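Multicopper oxidase (Uncultured bacterium, PDB 4E9X) probably oxidises phenolic or other organic substrates at a type 1 copper site and passes the electrons to a copper cluster that reduces dioxygen to water. Local coordinates at residues A[61-67]-A[91-97]. Sequence-based numbering, arbitrary orientation.
Sequences WHGVHQK and YKFKADR. With CU (copper (II) ion), chain E.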
ATOM      1  N   TRP A  61     -20.098  -0.712 -12.552  1.00  9.20           N
ATOM      2  CA  TRP A  61     -20.579  -1.413 -11.350  1.00 10.23           C
ATOM      3  C   TRP A  61     -19.442  -2.295 -10.883  1.00  8.73           C
ATOM      4  O   TRP A  61     -19.224  -3.393 -11.390  1.00 10.03           O
ATOM      5  CB  TRP A  61     -21.881  -2.205 -11.665  1.00 11.09           C
ATOM      6  CG  TRP A  61     -22.827  -1.250 -12.360  1.00 10.41           C
ATOM      7  CD1 TRP A  61     -22.950  -1.101 -13.704  1.00 11.59           C
ATOM      8  CD2 TRP A  61     -23.766  -0.318 -11.779  1.00 12.08           C
ATOM      9  NE1 TRP A  61     -23.899  -0.132 -13.995  1.00 13.18           N
ATOM     10  CE2 TRP A  61     -24.430   0.377 -12.841  1.00 13.86           C
ATOM     11  CE3 TRP A  61     -24.097  -0.015 -10.450  1.00 12.19           C
ATOM     12  CZ2 TRP A  61     -25.407   1.363 -12.613  1.00 13.02           C
ATOM     13  CZ3 TRP A  61     -25.068   0.972 -10.259  1.00 14.20           C
ATOM     14  CH2 TRP A  61     -25.727   1.658 -11.282  1.00 14.50           C
ATOM     15  N   HIS A  62     -18.625  -1.775  -9.970  1.00  9.47           N
ATOM     16  CA  HIS A  62     -17.363  -2.384  -9.589  1.00  8.93           C
ATOM     17  C   HIS A  62     -17.646  -3.562  -8.695  1.00  9.16           C
ATOM     18  O   HIS A  62     -18.081  -3.426  -7.570  1.00 10.86           O
ATOM     19  CB  HIS A  62     -16.479  -1.302  -8.955  1.00  9.31           C
ATOM     20  CG  HIS A  62     -15.107  -1.825  -8.570  1.00 10.17           C
ATOM     21  ND1 HIS A  62     -13.958  -1.105  -8.887  1.00 10.25           N
ATOM     22  CD2 HIS A  62     -14.669  -2.928  -7.873  1.00 10.74           C
ATOM     23  CE1 HIS A  62     -12.917  -1.775  -8.381  1.00  9.41           C
ATOM     24  NE2 HIS A  62     -13.356  -2.894  -7.795  1.00 11.24           N
ATOM     25  N   GLY A  63     -17.208  -4.718  -9.192  1.00  9.69           N
ATOM     26  CA  GLY A  63     -17.387  -5.986  -8.518  1.00 11.35           C
ATOM     27  C   GLY A  63     -18.530  -6.812  -9.099  1.00 10.98           C
ATOM     28  O   GLY A  63     -18.570  -8.034  -8.850  1.00 15.04           O
ATOM     29  N   VAL A  64     -19.382  -6.155  -9.902  1.00 10.53           N
ATOM     30  CA  VAL A  64     -20.464  -6.891 -10.562  1.00 10.43           C
ATOM     31  C   VAL A  64     -19.894  -7.628 -11.731  1.00 10.77           C
ATOM     32  O   VAL A  64     -19.204  -7.053 -12.595  1.00 13.42           O
ATOM     33  CB  VAL A  64     -21.555  -5.882 -11.038  1.00  9.81           C
ATOM     34  CG1 VAL A  64     -22.615  -6.536 -11.904  1.00 12.69           C
ATOM     35  CG2 VAL A  64     -22.201  -5.230  -9.799  1.00 10.29           C
ATOM     36  N   HIS A  65     -20.086  -8.947 -11.805  1.00 11.28           N
ATOM     37  CA  HIS A  65     -19.404  -9.649 -12.890  1.00 12.27           C
ATOM     38  C   HIS A  65     -19.946  -9.347 -14.268  1.00 11.23           C
ATOM     39  O   HIS A  65     -19.222  -9.548 -15.251  1.00 11.75           O
ATOM     40  CB  HIS A  65     -19.617 -11.163 -12.652  1.00 14.68           C
ATOM     41  CG  HIS A  65     -18.871 -11.705 -11.483  1.00 17.44           C
ATOM     42  ND1 HIS A  65     -19.128 -12.966 -10.932  1.00 20.20           N
ATOM     43  CD2 HIS A  65     -17.829 -11.177 -10.818  1.00 16.57           C
ATOM     44  CE1 HIS A  65     -18.284 -13.166  -9.958  1.00 21.11           C
ATOM     45  NE2 HIS A  65     -17.482 -12.111  -9.850  1.00 19.92           N
ATOM     46  N   GLN A  66     -21.213  -8.935 -14.347  1.00 11.53           N
ATOM     47  CA  GLN A  66     -21.881  -8.740 -15.637  1.00 11.63           C
ATOM     48  C   GLN A  66     -21.879 -10.034 -16.442  1.00 11.65           C
ATOM     49  O   GLN A  66     -21.514 -10.060 -17.590  1.00 14.26           O
ATOM     50  CB  GLN A  66     -21.226  -7.617 -16.472  1.00 12.36           C
ATOM     51  CG  GLN A  66     -21.202  -6.297 -15.699  1.00 12.99           C
ATOM     52  CD  GLN A  66     -22.572  -5.613 -15.595  1.00 13.29           C
ATOM     53  OE1 GLN A  66     -23.574  -6.054 -16.139  1.00 13.26           O
ATOM     54  NE2 GLN A  66     -22.566  -4.521 -14.833  1.00 11.81           N
ATOM     55  N   LYS A  67     -22.305 -11.109 -15.797  1.00 12.90           N
ATOM     56  CA  LYS A  67     -22.355 -12.435 -16.384  1.00 15.25           C
ATOM     57  C   LYS A  67     -23.370 -12.424 -17.524  1.00 18.73           C
ATOM     58  O   LYS A  67     -24.586 -12.367 -17.274  1.00 21.79           O
ATOM     59  CB  LYS A  67     -22.718 -13.476 -15.324  1.00 19.14           C
ATOM     60  CG  LYS A  67     -22.626 -14.930 -15.671  1.00 25.79           C
ATOM     61  CD  LYS A  67     -21.315 -15.337 -16.336  1.00 30.89           C
ATOM     62  CE  LYS A  67     -20.713 -16.621 -15.793  1.00 39.62           C
ATOM     63  NZ  LYS A  67     -19.936 -16.356 -14.529  1.00 58.57           N
ATOM     64  N   TYR A  91     -28.827   0.506 -17.540  1.00 14.22           N
ATOM     65  CA  TYR A  91     -27.995  -0.631 -17.139  1.00 14.01           C
ATOM     66  C   TYR A  91     -28.889  -1.770 -16.644  1.00 13.49           C
ATOM     67  O   TYR A  91     -29.792  -1.442 -15.868  1.00 14.49           O
ATOM     68  CB  TYR A  91     -27.014  -0.240 -16.015  1.00 12.52           C
ATOM     69  CG  TYR A  91     -26.031   0.802 -16.555  1.00 12.29           C
ATOM     70  CD1 TYR A  91     -24.925   0.376 -17.272  1.00 12.55           C
ATOM     71  CD2 TYR A  91     -26.228   2.181 -16.389  1.00 11.50           C
ATOM     72  CE1 TYR A  91     -23.969   1.245 -17.800  1.00 12.23           C
ATOM     73  CE2 TYR A  91     -25.317   3.078 -16.915  1.00 10.76           C
ATOM     74  CZ  TYR A  91     -24.208   2.605 -17.615  1.00 11.58           C
ATOM     75  OH  TYR A  91     -23.321   3.499 -18.152  1.00 11.80           O
ATOM     76  N   LYS A  92     -28.600  -3.010 -17.030  1.00 14.35           N
ATOM     77  CA  LYS A  92     -29.265  -4.165 -16.438  1.00 14.27           C
ATOM     78  C   LYS A  92     -28.250  -5.268 -16.113  1.00 14.62           C
ATOM     79  O   LYS A  92     -27.416  -5.633 -16.955  1.00 15.67           O
ATOM     80  CB  LYS A  92     -30.304  -4.736 -17.430  1.00 17.63           C
ATOM     81  CG  LYS A  92     -31.326  -3.722 -17.868  1.00 18.56           C
ATOM     82  CD  LYS A  92     -32.431  -4.423 -18.669  1.00 21.13           C
ATOM     83  CE  LYS A  92     -33.610  -3.458 -18.903  1.00 19.86           C
ATOM     84  NZ  LYS A  92     -34.754  -4.072 -19.604  1.00 28.27           N
ATOM     85  N   PHE A  93     -28.306  -5.768 -14.864  1.00 15.16           N
ATOM     86  CA  PHE A  93     -27.411  -6.851 -14.466  1.00 13.82           C
ATOM     87  C   PHE A  93     -28.065  -7.658 -13.382  1.00 13.06           C
ATOM     88  O   PHE A  93     -28.924  -7.123 -12.665  1.00 14.85           O
ATOM     89  CB  PHE A  93     -26.026  -6.340 -14.027  1.00 15.30           C
ATOM     90  CG  PHE A  93     -26.080  -5.312 -12.911  1.00 13.58           C
ATOM     91  CD1 PHE A  93     -26.061  -5.701 -11.573  1.00 14.25           C
ATOM     92  CD2 PHE A  93     -26.152  -3.974 -13.230  1.00 17.26           C
ATOM     93  CE1 PHE A  93     -26.123  -4.720 -10.594  1.00 18.11           C
ATOM     94  CE2 PHE A  93     -26.202  -3.003 -12.257  1.00 19.40           C
ATOM     95  CZ  PHE A  93     -26.189  -3.372 -10.908  1.00 19.60           C
ATOM     96  N   LYS A  94     -27.661  -8.911 -13.238  1.00 13.21           N
ATOM     97  CA  LYS A  94     -28.070  -9.688 -12.089  1.00 13.15           C
ATOM     98  C   LYS A  94     -26.992  -9.546 -11.028  1.00 12.49           C
ATOM     99  O   LYS A  94     -25.795  -9.620 -11.275  1.00 13.74           O
ATOM    100  CB  LYS A  94     -28.243 -11.181 -12.427  1.00 16.50           C
ATOM    101  CG  LYS A  94     -28.696 -12.118 -11.300  1.00 21.10           C
ATOM    102  CD  LYS A  94     -28.855 -13.524 -11.814  1.00 25.15           C
ATOM    103  CE  LYS A  94     -30.111 -13.663 -12.647  1.00 31.24           C
ATOM    104  NZ  LYS A  94     -31.324 -13.741 -11.766  1.00 47.23           N
ATOM    105  N   ALA A  95     -27.480  -9.364  -9.771  1.00 11.92           N
ATOM    106  CA  ALA A  95     -26.595  -9.216  -8.641  1.00 12.88           C
ATOM    107  C   ALA A  95     -26.151 -10.581  -8.114  1.00 11.94           C
ATOM    108  O   ALA A  95     -26.501 -10.928  -6.979  1.00 13.48           O
ATOM    109  CB  ALA A  95     -27.354  -8.437  -7.554  1.00 14.61           C
ATOM    110  N   ASP A  96     -25.388 -11.323  -8.907  1.00 11.18           N
ATOM    111  CA  ASP A  96     -25.007 -12.664  -8.498  1.00 12.20           C
ATOM    112  C   ASP A  96     -23.714 -12.617  -7.711  1.00 12.71           C
ATOM    113  O   ASP A  96     -23.350 -13.632  -7.127  1.00 24.64           O
ATOM    114  CB  ASP A  96     -24.897 -13.644  -9.651  1.00 15.67           C
ATOM    115  CG  ASP A  96     -24.114 -13.208 -10.837  1.00 21.81           C
ATOM    116  OD1 ASP A  96     -23.353 -12.231 -10.793  1.00 26.74           O
ATOM    117  OD2 ASP A  96     -24.277 -13.885 -11.890  1.00 37.56           O
ATOM    118  N   ARG A  97     -23.014 -11.525  -7.658  1.00 11.42           N
ATOM    119  CA  ARG A  97     -21.783 -11.364  -6.857  1.00 10.36           C
ATOM    120  C   ARG A  97     -22.130 -10.691  -5.536  1.00 10.09           C
ATOM    121  O   ARG A  97     -22.669  -9.596  -5.549  1.00 11.69           O
ATOM    122  CB  ARG A  97     -20.735 -10.547  -7.655  1.00 12.43           C
ATOM    123  CG  ARG A  97     -19.554 -10.051  -6.715  1.00 15.20           C
ATOM    124  CD  ARG A  97     -18.722 -11.189  -6.211  1.00 13.99           C
ATOM    125  NE  ARG A  97     -17.329 -10.742  -6.128  1.00 13.03           N
ATOM    126  CZ  ARG A  97     -16.840  -9.892  -5.239  1.00 11.05           C
ATOM    127  NH1 ARG A  97     -17.575  -9.355  -4.280  1.00  9.36           N
ATOM    128  NH2 ARG A  97     -15.550  -9.604  -5.324  1.00 12.04           N
TER
HETATM  129 CU    CU E1402     -13.760   0.593  -9.752  0.80 10.86          CU
HETATM  130  O   HOH W   1     -22.572  -9.741 -10.279  1.00 15.26           O
HETATM  131  O   HOH W   2     -21.167 -14.709 -12.095  1.00 27.58           O
HETATM  132  O   HOH W   3     -23.497 -10.415 -13.026  1.00 17.26           O
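Trp61 takes CE2 of Phe93 over one face of its indole, the two rings meeting obliquely, and turns the edge of its five-membered ring to Tyr91. Phe93 CE2 sits 3.6 Å above the indole plane, over its centre, whereas NE1 of Trp61 points at the face of Tyr91, 3.5 Å from CG, in an edge-to-face pair with planes at 69°. The Phe93 ring also takes CG1 of Val64 at CD1, 3.6 Å away. Gln66, bent at chi2, brings OE1 to 3.2 Å from Phe93 CB; that oxygen is hydrogen-bonded to Thr69. With an alanine here in place of Trp61, the Tyr91 face and the Phe93 ring would probably lose their shared neighbour, opening a gap between the two sheets of this cupredoxin-like domain, where Val47 and Ile37 also touch the indole. Beyond the aromatic cluster, polar links run through water and the second subunit. Arg97 CB sits over the face of the His65 ring in a CH-pi contact, 4.2 Å from its centroid; His65 NE2 is hydrogen-bonded, and Arg97 NE salt-bridged, to Asp209 of the second subunit, and Arg97 NH1 bonds Asp216 O. Three waters bridge the segments: one joins His65 N to Asp96 OD1, another Lys67 N to Lys94 O, and a third His65 ND1, Lys67 NZ and, weakly, Asp96 OD2. His62 binds copper through ND1 at 1.9 Å, a metal shared with His104 and with His254 of the second subunit. The direct contacts are thus mainly apolar, with water carrying the polar links, and the turn that holds the copper ligand is tied both to its own domain and to the subunit interface.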